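Local structure of 361aa long hypothetical D-aminopeptidase (Pyrococcus horikoshii, 2DRH) at residues A248-G252 against R253-R257; K301-P304 against D305-S309; A322-N325 against S326-A330; G16-N19 against K20-V24; E120-G123 against V124-S128. The protein is of unproven function but probably acts as an aminopeptidase of the S58 type. All blocks are in the same frame, centred on the assembly; numbering follows the deposited sequence.

Contact 1: A248-G252 against R253-R257; sequences APLTG and RQLNR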
loop_
_atom_site.group_PDB
_atom_site.type_symbol
_atom_site.label_atom_id
_atom_site.label_comp_id
_atom_site.label_asym_id
_atom_site.label_seq_id
_atom_site.Cartn_x
_atom_site.Cartn_y
_atom_site.Cartn_z
ATOM N N ALA A 248 12.669 -20.946 6.399
ATOM C CA ALA A 248 11.338 -21.472 6.138
ATOM C C ALA A 248 10.890 -21.030 4.746
ATOM O O ALA A 248 11.082 -19.876 4.364
ATOM C CB ALA A 248 10.355 -20.962 7.194
ATOM N N PRO A 249 10.308 -21.949 3.958
ATOM C CA PRO A 249 9.849 -21.600 2.609
ATOM C C PRO A 249 8.632 -20.676 2.680
ATOM O O PRO A 249 7.604 -21.033 3.253
ATOM C CB PRO A 249 9.521 -22.959 1.995
ATOM C CG PRO A 249 9.054 -23.749 3.178
ATOM C CD PRO A 249 10.085 -23.380 4.232
ATOM N N LEU A 250 8.764 -19.488 2.098
ATOM C CA LEU A 250 7.688 -18.488 2.111
ATOM C C LEU A 250 7.715 -17.616 0.861
ATOM O O LEU A 250 8.781 -17.228 0.392
ATOM C CB LEU A 250 7.834 -17.586 3.331
ATOM C CG LEU A 250 7.852 -18.198 4.732
ATOM C CD1 LEU A 250 8.447 -17.181 5.712
ATOM C CD2 LEU A 250 6.454 -18.604 5.152
ATOM N N THR A 251 6.538 -17.307 0.329
ATOM C CA THR A 251 6.433 -16.470 -0.858
ATOM C C THR A 251 6.674 -15.008 -0.461
ATOM O O THR A 251 6.790 -14.693 0.725
ATOM C CB THR A 251 5.042 -16.585 -1.482
ATOM O OG1 THR A 251 4.076 -15.951 -0.626
ATOM C CG2 THR A 251 4.661 -18.072 -1.662
ATOM N N GLY A 252 6.765 -14.131 -1.454
ATOM C CA GLY A 252 6.982 -12.719 -1.185
ATOM C C GLY A 252 5.912 -12.157 -0.265
ATOM O O GLY A 252 6.221 -11.503 0.729
ATOM N N ARG A 253 4.654 -12.432 -0.585
ATOM C CA ARG A 253 3.534 -11.950 0.215
ATOM C C ARG A 253 3.690 -12.333 1.676
ATOM O O ARG A 253 3.497 -11.506 2.572
ATOM C CB ARG A 253 2.214 -12.517 -0.317
ATOM C CG ARG A 253 1.000 -12.173 0.544
ATOM C CD ARG A 253 -0.224 -12.899 0.032
ATOM N NE ARG A 253 0.042 -14.333 -0.046
ATOM C CZ ARG A 253 0.078 -15.138 1.007
ATOM N NH1 ARG A 253 -0.145 -14.652 2.221
ATOM N NH2 ARG A 253 0.343 -16.427 0.848
ATOM N N GLN A 254 4.040 -13.594 1.911
ATOM C CA GLN A 254 4.226 -14.104 3.263
ATOM C C GLN A 254 5.388 -13.430 3.967
ATOM O O GLN A 254 5.358 -13.238 5.178
ATOM C CB GLN A 254 4.457 -15.623 3.225
ATOM C CG GLN A 254 3.244 -16.400 2.756
ATOM C CD GLN A 254 3.462 -17.905 2.772
ATOM O OE1 GLN A 254 4.334 -18.426 2.069
ATOM N NE2 GLN A 254 2.670 -18.608 3.578
ATOM N N LEU A 255 6.422 -13.078 3.212
ATOM C CA LEU A 255 7.574 -12.422 3.805
ATOM C C LEU A 255 7.227 -10.972 4.192
ATOM O O LEU A 255 7.844 -10.405 5.092
ATOM C CB LEU A 255 8.772 -12.504 2.850
ATOM C CG LEU A 255 9.343 -13.943 2.768
ATOM C CD1 LEU A 255 10.212 -14.132 1.533
ATOM C CD2 LEU A 255 10.142 -14.236 4.029
ATOM N N ASN A 256 6.239 -10.380 3.527
ATOM C CA ASN A 256 5.816 -9.027 3.893
ATOM C C ASN A 256 5.114 -9.153 5.240
ATOM O O ASN A 256 5.243 -8.282 6.099
ATOM C CB ASN A 256 4.840 -8.436 2.872
ATOM C CG ASN A 256 5.545 -7.821 1.682
ATOM O OD1 ASN A 256 6.626 -7.245 1.818
ATOM N ND2 ASN A 256 4.925 -7.918 0.511
ATOM N N ARG A 257 4.389 -10.256 5.429
ATOM C CA ARG A 257 3.681 -10.487 6.685
ATOM C C ARG A 257 4.705 -10.640 7.807
ATOM O O ARG A 257 4.565 -10.046 8.877
ATOM C CB ARG A 257 2.806 -11.748 6.594
ATOM C CG ARG A 257 1.803 -11.754 5.440
ATOM C CD ARG A 257 0.904 -12.990 5.488
ATOM N NE ARG A 257 -0.151 -12.882 6.498
ATOM C CZ ARG A 257 -0.811 -13.918 7.014
ATOM N NH1 ARG A 257 -0.520 -15.153 6.619
ATOM N NH2 ARG A 257 -1.772 -13.722 7.913
#
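Thr251 and Gln254 face each other as a capping box at the start of helix 252-268. The amide oxygen of Gln254 takes the backbone N-H of Thr251 on a lone pair in the carbonyl plane, with OE1 3.0 Å from Thr251 N and an N-H...O angle of 164°. In return Thr251 OG1 accepts a weak bond from Gln254 N, 3.5 Å away; a chi1 of 70° sets this hydroxyl between its own backbone N and carbonyl carbon, facing the first turn. The two side chains pass obliquely, Gln254 CG lying alongside Thr251 OG1. Leu250 instead crosses Gln254 at about a right angle and brings CD2 to 3.7 Å from Gln254 OE1, while its other branch, CD1, meets Leu255 CD2 at 3.8 Å. The amide NE2 of Gln254 bonds to Leu303 O and Asp305 OD1, and Asp305 also forms a salt bridge with Arg253. A leucine in place of Gln254 would probably leave Thr251 N without its acceptor and Leu303 O and Asp305 OD1 without this donor. With OE1 accepting and NE2 donating, one buried amide thus completes the capping box and ties the helix start to the chain that follows strand 298-302.

Contact 2: K301-P304 against D305-S309; sequences KALP and DSVIS
Pro304 O receives the backbone N-H of Val307 in a bond of 2.9 Å between Val307 N and Pro304 O. The bond is nearly straight at the hydrogen, 171°, but the donor stands above the carbonyl plane, 36° out of it. This closure brings the proline ring against the valine: Pro304 CG lies 3.6 Å from Val307 CG2, with Val307 CG1 a little farther off. With Val307 CG1 anti to the carbonyl carbon (chi1 -51°), CG2 falls between the backbone N and the carbonyl carbon, against both the ring and Pro304 O. Next to this pair, Ile308 presents its CG2 branch to Leu303 CB at 3.7 Å, and the same methyl lies 3.8 Å from Pro304 O. Ile308 also packs on Gln254 and Arg257 of helix 252-268, whereas Leu303 and Pro304 lean on Val297 and Glu296 of the second subunit. Asp305 turns away from the proline, and its carboxylate forms a salt bridge with Arg257. The i to i+3 bond from Pro304 to Val307 marks a single 3-10 turn over 305-307, a short connection that carries the chain from strand 298-302 to Ile308, the N-cap residue of helix 309-328.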
loop_
_atom_site.group_PDB
_atom_site.type_symbol
_atom_site.label_atom_id
_atom_site.label_comp_id
_atom_site.label_asym_id
_atom_site.label_seq_id
_atom_site.Cartn_x
_atom_site.Cartn_y
_atom_site.Cartn_z
ATOM N N LYS A 301 8.534 -23.389 -3.084
ATOM C CA LYS A 301 8.181 -24.148 -1.890
ATOM C C LYS A 301 7.620 -23.106 -0.935
ATOM O O LYS A 301 8.187 -22.023 -0.807
ATOM C CB LYS A 301 9.416 -24.796 -1.256
ATOM C CG LYS A 301 10.065 -25.896 -2.092
ATOM C CD LYS A 301 11.330 -26.424 -1.416
ATOM C CE LYS A 301 12.329 -25.294 -1.174
ATOM N NZ LYS A 301 13.607 -25.752 -0.560
ATOM N N ALA A 302 6.517 -23.429 -0.268
ATOM C CA ALA A 302 5.906 -22.486 0.656
ATOM C C ALA A 302 4.969 -23.134 1.665
ATOM O O ALA A 302 4.174 -24.014 1.331
ATOM C CB ALA A 302 5.152 -21.416 -0.129
ATOM N N LEU A 303 5.071 -22.682 2.906
ATOM C CA LEU A 303 4.223 -23.176 3.979
ATOM C C LEU A 303 2.849 -22.537 3.865
ATOM O O LEU A 303 2.731 -21.359 3.527
ATOM C CB LEU A 303 4.820 -22.809 5.339
ATOM C CG LEU A 303 6.167 -23.430 5.717
ATOM C CD1 LEU A 303 6.757 -22.685 6.895
ATOM C CD2 LEU A 303 5.980 -24.905 6.043
ATOM N N PRO A 304 1.787 -23.309 4.135
ATOM C CA PRO A 304 0.439 -22.743 4.055
ATOM C C PRO A 304 0.296 -21.733 5.186
ATOM O O PRO A 304 0.718 -21.998 6.311
ATOM C CB PRO A 304 -0.457 -23.963 4.246
ATOM C CG PRO A 304 0.373 -24.840 5.140
ATOM C CD PRO A 304 1.737 -24.734 4.510
ATOM N N ASP A 305 -0.292 -20.579 4.893
ATOM C CA ASP A 305 -0.458 -19.537 5.901
ATOM C C ASP A 305 -1.045 -20.001 7.225
ATOM O O ASP A 305 -0.738 -19.446 8.272
ATOM C CB ASP A 305 -1.302 -18.395 5.329
ATOM C CG ASP A 305 -0.546 -17.588 4.305
ATOM O OD1 ASP A 305 0.418 -16.901 4.692
ATOM O OD2 ASP A 305 -0.897 -17.648 3.109
ATOM N N SER A 306 -1.875 -21.033 7.182
ATOM C CA SER A 306 -2.510 -21.543 8.395
ATOM C C SER A 306 -1.532 -22.148 9.404
ATOM O O SER A 306 -1.891 -22.358 10.566
ATOM C CB SER A 306 -3.560 -22.596 8.035
ATOM O OG SER A 306 -2.939 -23.770 7.541
ATOM N N VAL A 307 -0.302 -22.425 8.984
ATOM C CA VAL A 307 0.659 -23.017 9.911
ATOM C C VAL A 307 1.866 -22.146 10.254
ATOM O O VAL A 307 2.804 -22.622 10.896
ATOM C CB VAL A 307 1.195 -24.377 9.376
ATOM C CG1 VAL A 307 0.033 -25.278 8.974
ATOM C CG2 VAL A 307 2.132 -24.149 8.212
ATOM N N ILE A 308 1.849 -20.871 9.867
ATOM C CA ILE A 308 3.011 -20.030 10.137
ATOM C C ILE A 308 2.990 -19.066 11.317
ATOM O O ILE A 308 3.902 -18.248 11.453
ATOM C CB ILE A 308 3.404 -19.234 8.880
ATOM C CG1 ILE A 308 2.285 -18.262 8.500
ATOM C CG2 ILE A 308 3.694 -20.193 7.733
ATOM C CD1 ILE A 308 2.548 -17.522 7.198
ATOM N N SER A 309 1.985 -19.156 12.180
ATOM C CA SER A 309 1.920 -18.252 13.328
ATOM C C SER A 309 3.164 -18.370 14.214
ATOM O O SER A 309 3.631 -17.372 14.780
ATOM C CB SER A 309 0.644 -18.502 14.134
ATOM O OG SER A 309 -0.497 -18.138 13.372
#

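Contact 3: A322-N325 against S326-A330; sequences AIIN and SLLEA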
loop_
_atom_site.group_PDB
_atom_site.type_symbol
_atom_site.label_atom_id
_atom_site.label_comp_id
_atom_site.label_asym_id
_atom_site.label_seq_id
_atom_site.Cartn_x
_atom_site.Cartn_y
_atom_site.Cartn_z
ATOM N N ALA A 322 16.995 -9.073 20.140
ATOM C CA ALA A 322 18.038 -8.448 19.333
ATOM C C ALA A 322 18.220 -6.978 19.708
ATOM O O ALA A 322 19.347 -6.474 19.723
ATOM C CB ALA A 322 17.713 -8.570 17.854
ATOM N N ILE A 323 17.119 -6.295 20.006
ATOM C CA ILE A 323 17.186 -4.890 20.390
ATOM C C ILE A 323 17.906 -4.770 21.723
ATOM O O ILE A 323 18.830 -3.967 21.868
ATOM C CB ILE A 323 15.777 -4.266 20.512
ATOM C CG1 ILE A 323 15.132 -4.182 19.125
ATOM C CG2 ILE A 323 15.868 -2.873 21.155
ATOM C CD1 ILE A 323 13.684 -3.725 19.135
ATOM N N ILE A 324 17.491 -5.576 22.696
ATOM C CA ILE A 324 18.122 -5.544 24.008
ATOM C C ILE A 324 19.621 -5.865 23.897
ATOM O O ILE A 324 20.458 -5.163 24.480
ATOM C CB ILE A 324 17.433 -6.539 24.980
ATOM C CG1 ILE A 324 15.964 -6.144 25.165
ATOM C CG2 ILE A 324 18.158 -6.569 26.315
ATOM C CD1 ILE A 324 15.744 -4.678 25.530
ATOM N N ASN A 325 19.957 -6.906 23.135
ATOM C CA ASN A 325 21.357 -7.283 22.954
ATOM C C ASN A 325 22.192 -6.145 22.371
ATOM O O ASN A 325 23.387 -6.042 22.654
ATOM C CB ASN A 325 21.474 -8.522 22.051
ATOM C CG ASN A 325 20.922 -9.770 22.709
ATOM O OD1 ASN A 325 21.064 -9.946 23.910
ATOM N ND2 ASN A 325 20.300 -10.646 21.923
ATOM N N SER A 326 21.572 -5.289 21.559
ATOM C CA SER A 326 22.296 -4.163 20.969
ATOM C C SER A 326 22.710 -3.209 22.083
ATOM O O SER A 326 23.706 -2.497 21.962
ATOM C CB SER A 326 21.431 -3.415 19.939
ATOM O OG SER A 326 20.458 -2.599 20.573
ATOM N N LEU A 327 21.946 -3.199 23.170
ATOM C CA LEU A 327 22.258 -2.341 24.310
ATOM C C LEU A 327 23.288 -3.041 25.208
ATOM O O LEU A 327 24.273 -2.436 25.628
ATOM C CB LEU A 327 20.987 -2.035 25.108
ATOM C CG LEU A 327 19.861 -1.318 24.352
ATOM C CD1 LEU A 327 18.625 -1.228 25.239
ATOM C CD2 LEU A 327 20.316 0.071 23.933
ATOM N N LEU A 328 23.055 -4.322 25.480
ATOM C CA LEU A 328 23.956 -5.120 26.310
ATOM C C LEU A 328 25.355 -5.253 25.706
ATOM O O LEU A 328 26.341 -5.379 26.433
ATOM C CB LEU A 328 23.369 -6.520 26.526
ATOM C CG LEU A 328 22.160 -6.651 27.456
ATOM C CD1 LEU A 328 21.562 -8.052 27.376
ATOM C CD2 LEU A 328 22.601 -6.340 28.869
ATOM N N GLU A 329 25.438 -5.216 24.379
ATOM C CA GLU A 329 26.717 -5.358 23.687
ATOM C C GLU A 329 27.429 -4.035 23.423
ATOM O O GLU A 329 28.621 -4.023 23.123
ATOM C CB GLU A 329 26.511 -6.096 22.363
ATOM C CG GLU A 329 26.031 -7.536 22.499
ATOM C CD GLU A 329 27.169 -8.517 22.693
ATOM O OE1 GLU A 329 27.936 -8.372 23.669
ATOM O OE2 GLU A 329 27.297 -9.439 21.860
ATOM N N ALA A 330 26.708 -2.923 23.535
ATOM C CA ALA A 330 27.300 -1.606 23.296
ATOM C C ALA A 330 28.208 -1.128 24.434
ATOM O O ALA A 330 27.918 -1.336 25.618
ATOM C CB ALA A 330 26.204 -0.579 23.047
#
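Ser326 OG donates to Ile323 O, the hydroxyl folding back on the carbonyl three residues earlier; the modelled 2.5 Å between these two atoms is doubtfully short, and its exact value is unsure. A chi1 of 76° places OG between the backbone N and the carbonyl carbon, a rotamer that turns it back toward the preceding turn. The hydroxyl is also bonded to Ser207 OG, so this buried group links the helix to strand 198-207. Ser326 N gives its own bond to Ala322 O at 3.1 Å. One residue on, Ile324 O accepts two backbone N-H groups: Leu328 N, 2.9 Å away and in the carbonyl plane, and Leu327 N at 2.8 Å, which stands above that plane. Glu329 N completes the series on Asn325 O. These are mostly i to i+4 bonds in the last turns of helix 309-328, and the i to i+3 bond from Leu327 N to Ile324 O accompanies them. Asn325 is buried and carries its amide to the N-terminal segment and strand 184-193: OD1 accepts from Ala3 N, and ND2 donates to Ser187 O and Glu321. Packing across the contact centres on Leu328, which lies across Ile324 at a slant so that its CD1 is 3.9 Å from Ile324 CG2. The same methyl is 4.0 Å from Asn325 OD1. Were Leu328 shortened to an alanine, a gap would probably open beside Ile324 CG2 and the surface on which Leu6 and Leu349 rest would be lost. Leu349 belongs to helix 346-355, and Ile324 packs in addition on Ile217.

Contact 4: G16-N19 against K20-V24; sequences GKRN and KITDV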
loop_
_atom_site.group_PDB
_atom_site.type_symbol
_atom_site.label_atom_id
_atom_site.label_comp_id
_atom_site.label_asym_id
_atom_site.label_seq_id
_atom_site.Cartn_x
_atom_site.Cartn_y
_atom_site.Cartn_z
ATOM N N GLY A 16 18.939 -20.147 18.547
ATOM C CA GLY A 16 19.788 -21.008 17.745
ATOM C C GLY A 16 21.123 -21.184 18.445
ATOM O O GLY A 16 21.360 -20.565 19.478
ATOM N N LYS A 17 21.998 -22.011 17.878
ATOM C CA LYS A 17 23.312 -22.275 18.465
ATOM C C LYS A 17 24.107 -21.019 18.817
ATOM O O LYS A 17 24.628 -20.898 19.925
ATOM C CB LYS A 17 24.141 -23.152 17.518
ATOM C CG LYS A 17 23.529 -24.520 17.256
ATOM C CD LYS A 17 24.355 -25.338 16.268
ATOM C CE LYS A 17 25.764 -25.604 16.786
ATOM N NZ LYS A 17 26.554 -26.446 15.834
ATOM N N ARG A 18 24.207 -20.090 17.872
ATOM C CA ARG A 18 24.955 -18.857 18.097
ATOM C C ARG A 18 24.051 -17.729 18.610
ATOM O O ARG A 18 24.532 -16.723 19.131
ATOM C CB ARG A 18 25.624 -18.418 16.789
ATOM C CG ARG A 18 26.223 -19.569 15.979
ATOM C CD ARG A 18 26.729 -19.107 14.614
ATOM N NE ARG A 18 28.036 -18.461 14.691
ATOM C CZ ARG A 18 29.185 -19.054 14.378
ATOM N NH1 ARG A 18 29.198 -20.311 13.960
ATOM N NH2 ARG A 18 30.324 -18.388 14.485
ATOM N N ASN A 19 22.744 -17.917 18.478
ATOM C CA ASN A 19 21.766 -16.909 18.875
ATOM C C ASN A 19 22.080 -15.622 18.112
ATOM O O ASN A 19 22.183 -14.535 18.686
ATOM C CB ASN A 19 21.790 -16.663 20.389
ATOM C CG ASN A 19 20.610 -15.812 20.857
ATOM O OD1 ASN A 19 19.519 -15.878 20.281
ATOM N ND2 ASN A 19 20.820 -15.021 21.907
ATOM N N LYS A 20 22.248 -15.780 16.802
ATOM C CA LYS A 20 22.540 -14.679 15.891
ATOM C C LYS A 20 21.844 -14.985 14.572
ATOM O O LYS A 20 21.511 -16.141 14.289
ATOM C CB LYS A 20 24.044 -14.554 15.649
ATOM C CG LYS A 20 24.862 -14.047 16.828
ATOM C CD LYS A 20 26.348 -14.120 16.486
ATOM C CE LYS A 20 27.235 -13.585 17.604
ATOM N NZ LYS A 20 27.265 -12.088 17.644
ATOM N N ILE A 21 21.632 -13.953 13.764
ATOM C CA ILE A 21 20.969 -14.126 12.477
ATOM C C ILE A 21 21.672 -15.168 11.594
ATOM O O ILE A 21 21.038 -15.804 10.753
ATOM C CB ILE A 21 20.883 -12.784 11.718
ATOM C CG1 ILE A 21 19.980 -12.940 10.497
ATOM C CG2 ILE A 21 22.280 -12.315 11.315
ATOM C CD1 ILE A 21 19.703 -11.634 9.762
ATOM N N THR A 22 22.976 -15.343 11.795
ATOM C CA THR A 22 23.755 -16.304 11.014
ATOM C C THR A 22 23.462 -17.760 11.376
ATOM O O THR A 22 24.087 -18.676 10.836
ATOM C CB THR A 22 25.262 -16.058 11.161
ATOM O OG1 THR A 22 25.594 -15.951 12.548
ATOM C CG2 THR A 22 25.665 -14.783 10.443
ATOM N N ASP A 23 22.533 -17.975 12.303
ATOM C CA ASP A 23 22.155 -19.336 12.658
ATOM C C ASP A 23 21.361 -19.838 11.463
ATOM O O ASP A 23 21.091 -21.031 11.327
ATOM C CB ASP A 23 21.303 -19.372 13.930
ATOM C CG ASP A 23 22.145 -19.341 15.190
ATOM O OD1 ASP A 23 23.171 -20.047 15.222
ATOM O OD2 ASP A 23 21.785 -18.629 16.149
ATOM N N VAL A 24 20.977 -18.902 10.599
ATOM C CA VAL A 24 20.273 -19.247 9.371
ATOM C C VAL A 24 21.452 -19.571 8.455
ATOM O O VAL A 24 22.151 -18.672 7.983
ATOM C CB VAL A 24 19.470 -18.045 8.815
ATOM C CG1 VAL A 24 18.790 -18.425 7.505
ATOM C CG2 VAL A 24 18.421 -17.607 9.832
#
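Asp23 reaches back to Arg18 from a 3-10 turn over 21-23, its carboxylate gathering backbone N-H groups of the loop that leads to strand 28-36. A chi1 of -83° carries CG from CB away from its own carbonyl carbon and beside the backbone N, and CG comes to 3.5 Å from Arg18 N. At the tip the two oxygens part. OD1 takes Arg18 N at 2.8 Å on its syn lone pair, with an N-H...O angle of 163°, and also lies beside the Arg18 side chain, 3.2 Å from CG. OD2 is met by Lys20 N at 3.0 Å from above the carboxylate plane; Asn19 N is 2.6 Å from this oxygen, and Ser189 OG of strand 184-193 bonds to it as well. Several donors thus hold the carboxylate and fix its rotation. The Arg18 guanidinium makes no salt bridge with it, Arg18 NE lying 5.1 Å from Asp23 OD1, and extends toward Asp164 in a long, weak ion pair. The neighbouring Thr22 hydroxyl, bonded to Glu163 O, lies with OG1 3.9 Å from Arg18 CD.

Contact 5: E120-G123 against V124-S128; sequences EDIG and VTTGS
Asp121 O is gripped by three successive backbone N-H groups, those of Val124, Thr125 and Thr126. Thr125 N lies in the carbonyl plane on a lone pair at 3.1 Å from Asp121 O; Thr126 N, also 3.1 Å from it, is tilted 32° from that plane, and Val124 N comes from above it at 3.2 Å. One carbonyl thus closes overlapping turns of i+3, i+4 and i+5, and weak bonds from Gly123 N to the carbonyls of Thr126 and Gly127 add to this. Within this compact loop Gly123 is left-handed, phi near 84°, where a side chain would be jammed against the carbonyl of Ile122. Round this turn the side chains fit closely. Thr125 OG1 approaches Asp121 CB to 3.3 Å. Thr126 OG1 stands anti to its backbone N (chi1 -167°), which leaves the CG2 methyl 3.6 Å from Asp121 OD2. Ile122 points its CG2 at Gly127 O, 3.5 Å away. In the second shell Asp121 is held by a salt bridge to Lys64 and a hydrogen bond from Tyr293, and the Thr126 hydroxyl is hydrogen-bonded to His292 NE2. Arg145 of the fourth subunit donates to Ile122 O and Arg336 of that subunit to Val124 O, so the loop is part of a subunit interface. It joins helix 104-118, on whose Ile115 and Leu116 the Ile122 side chain packs, to strand 132-136.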
loop_
_atom_site.group_PDB
_atom_site.type_symbol
_atom_site.label_atom_id
_atom_site.label_comp_id
_atom_site.label_asym_id
_atom_site.label_seq_id
_atom_site.Cartn_x
_atom_site.Cartn_y
_atom_site.Cartn_z
ATOM N N GLU A 120 29.712 -9.015 -14.928
ATOM C CA GLU A 120 30.064 -8.175 -16.068
ATOM C C GLU A 120 28.971 -8.072 -17.123
ATOM O O GLU A 120 29.106 -7.307 -18.081
ATOM C CB GLU A 120 31.335 -8.698 -16.736
ATOM C CG GLU A 120 32.580 -8.604 -15.889
ATOM C CD GLU A 120 33.742 -9.338 -16.518
ATOM O OE1 GLU A 120 33.602 -10.560 -16.754
ATOM O OE2 GLU A 120 34.787 -8.698 -16.777
ATOM N N ASP A 121 27.900 -8.844 -16.963
ATOM C CA ASP A 121 26.810 -8.805 -17.927
ATOM C C ASP A 121 25.809 -7.692 -17.614
ATOM O O ASP A 121 25.009 -7.307 -18.462
ATOM C CB ASP A 121 26.113 -10.171 -17.993
ATOM C CG ASP A 121 25.716 -10.696 -16.630
ATOM O OD1 ASP A 121 26.459 -10.467 -15.657
ATOM O OD2 ASP A 121 24.663 -11.361 -16.531
ATOM N N ILE A 122 25.867 -7.167 -16.397
ATOM C CA ILE A 122 24.969 -6.088 -15.993
ATOM C C ILE A 122 25.279 -4.832 -16.811
ATOM O O ILE A 122 26.430 -4.419 -16.902
ATOM C CB ILE A 122 25.128 -5.778 -14.485
ATOM C CG1 ILE A 122 24.623 -6.967 -13.660
ATOM C CG2 ILE A 122 24.379 -4.501 -14.118
ATOM C CD1 ILE A 122 24.709 -6.768 -12.149
ATOM N N GLY A 123 24.255 -4.246 -17.422
ATOM C CA GLY A 123 24.452 -3.042 -18.214
ATOM C C GLY A 123 24.901 -3.291 -19.646
ATOM O O GLY A 123 25.110 -2.345 -20.411
ATOM N N VAL A 124 25.043 -4.562 -20.018
ATOM C CA VAL A 124 25.479 -4.918 -21.366
ATOM C C VAL A 124 24.539 -5.931 -22.035
ATOM O O VAL A 124 23.881 -5.614 -23.024
ATOM C CB VAL A 124 26.913 -5.508 -21.347
ATOM C CG1 VAL A 124 27.464 -5.609 -22.761
ATOM C CG2 VAL A 124 27.812 -4.654 -20.489
ATOM N N THR A 125 24.480 -7.150 -21.501
ATOM C CA THR A 125 23.618 -8.180 -22.074
ATOM C C THR A 125 22.388 -8.468 -21.224
ATOM O O THR A 125 21.501 -9.221 -21.641
ATOM C CB THR A 125 24.383 -9.503 -22.316
ATOM O OG1 THR A 125 25.157 -9.833 -21.158
ATOM C CG2 THR A 125 25.302 -9.368 -23.514
ATOM N N THR A 126 22.342 -7.890 -20.025
ATOM C CA THR A 126 21.176 -8.057 -19.165
ATOM C C THR A 126 20.811 -6.724 -18.513
ATOM O O THR A 126 21.449 -5.708 -18.783
ATOM C CB THR A 126 21.390 -9.123 -18.079
ATOM O OG1 THR A 126 20.122 -9.431 -17.487
ATOM C CG2 THR A 126 22.337 -8.632 -17.000
ATOM N N GLY A 127 19.782 -6.734 -17.668
ATOM C CA GLY A 127 19.333 -5.519 -17.009
ATOM C C GLY A 127 20.278 -4.926 -15.978
ATOM O O GLY A 127 21.431 -5.343 -15.865
ATOM N N SER A 128 19.785 -3.944 -15.225
ATOM C CA SER A 128 20.592 -3.282 -14.206
ATOM C C SER A 128 20.499 -4.031 -12.881
ATOM O O SER A 128 20.231 -5.228 -12.858
ATOM C CB SER A 128 20.131 -1.830 -14.020
ATOM O OG SER A 128 18.828 -1.770 -13.465
#

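Overall arrangement
Along the chain the order is contact 4, contact 5, contact 1, contact 2 and contact 3. Contacts 1 and 2 form one unit, their centres about 9 Å apart and joined by the salt bridge Arg257-Asp305; both touch the second subunit, where strand 298-302 continues a sheet across the interface. Helix 309-328 starts as contact 2 ends and carries the chain to contact 3, about 31 Å away between centres. Contact 4 comes within about 4 Å of contact 3 by nearest atoms, and Glu321 bonds to Asn19 and Asn325. Contact 5, about 41 Å from contact 3 between centres, meets the fourth subunit, so contacts 1, 2 and 5 lie at interfaces of the tetramer.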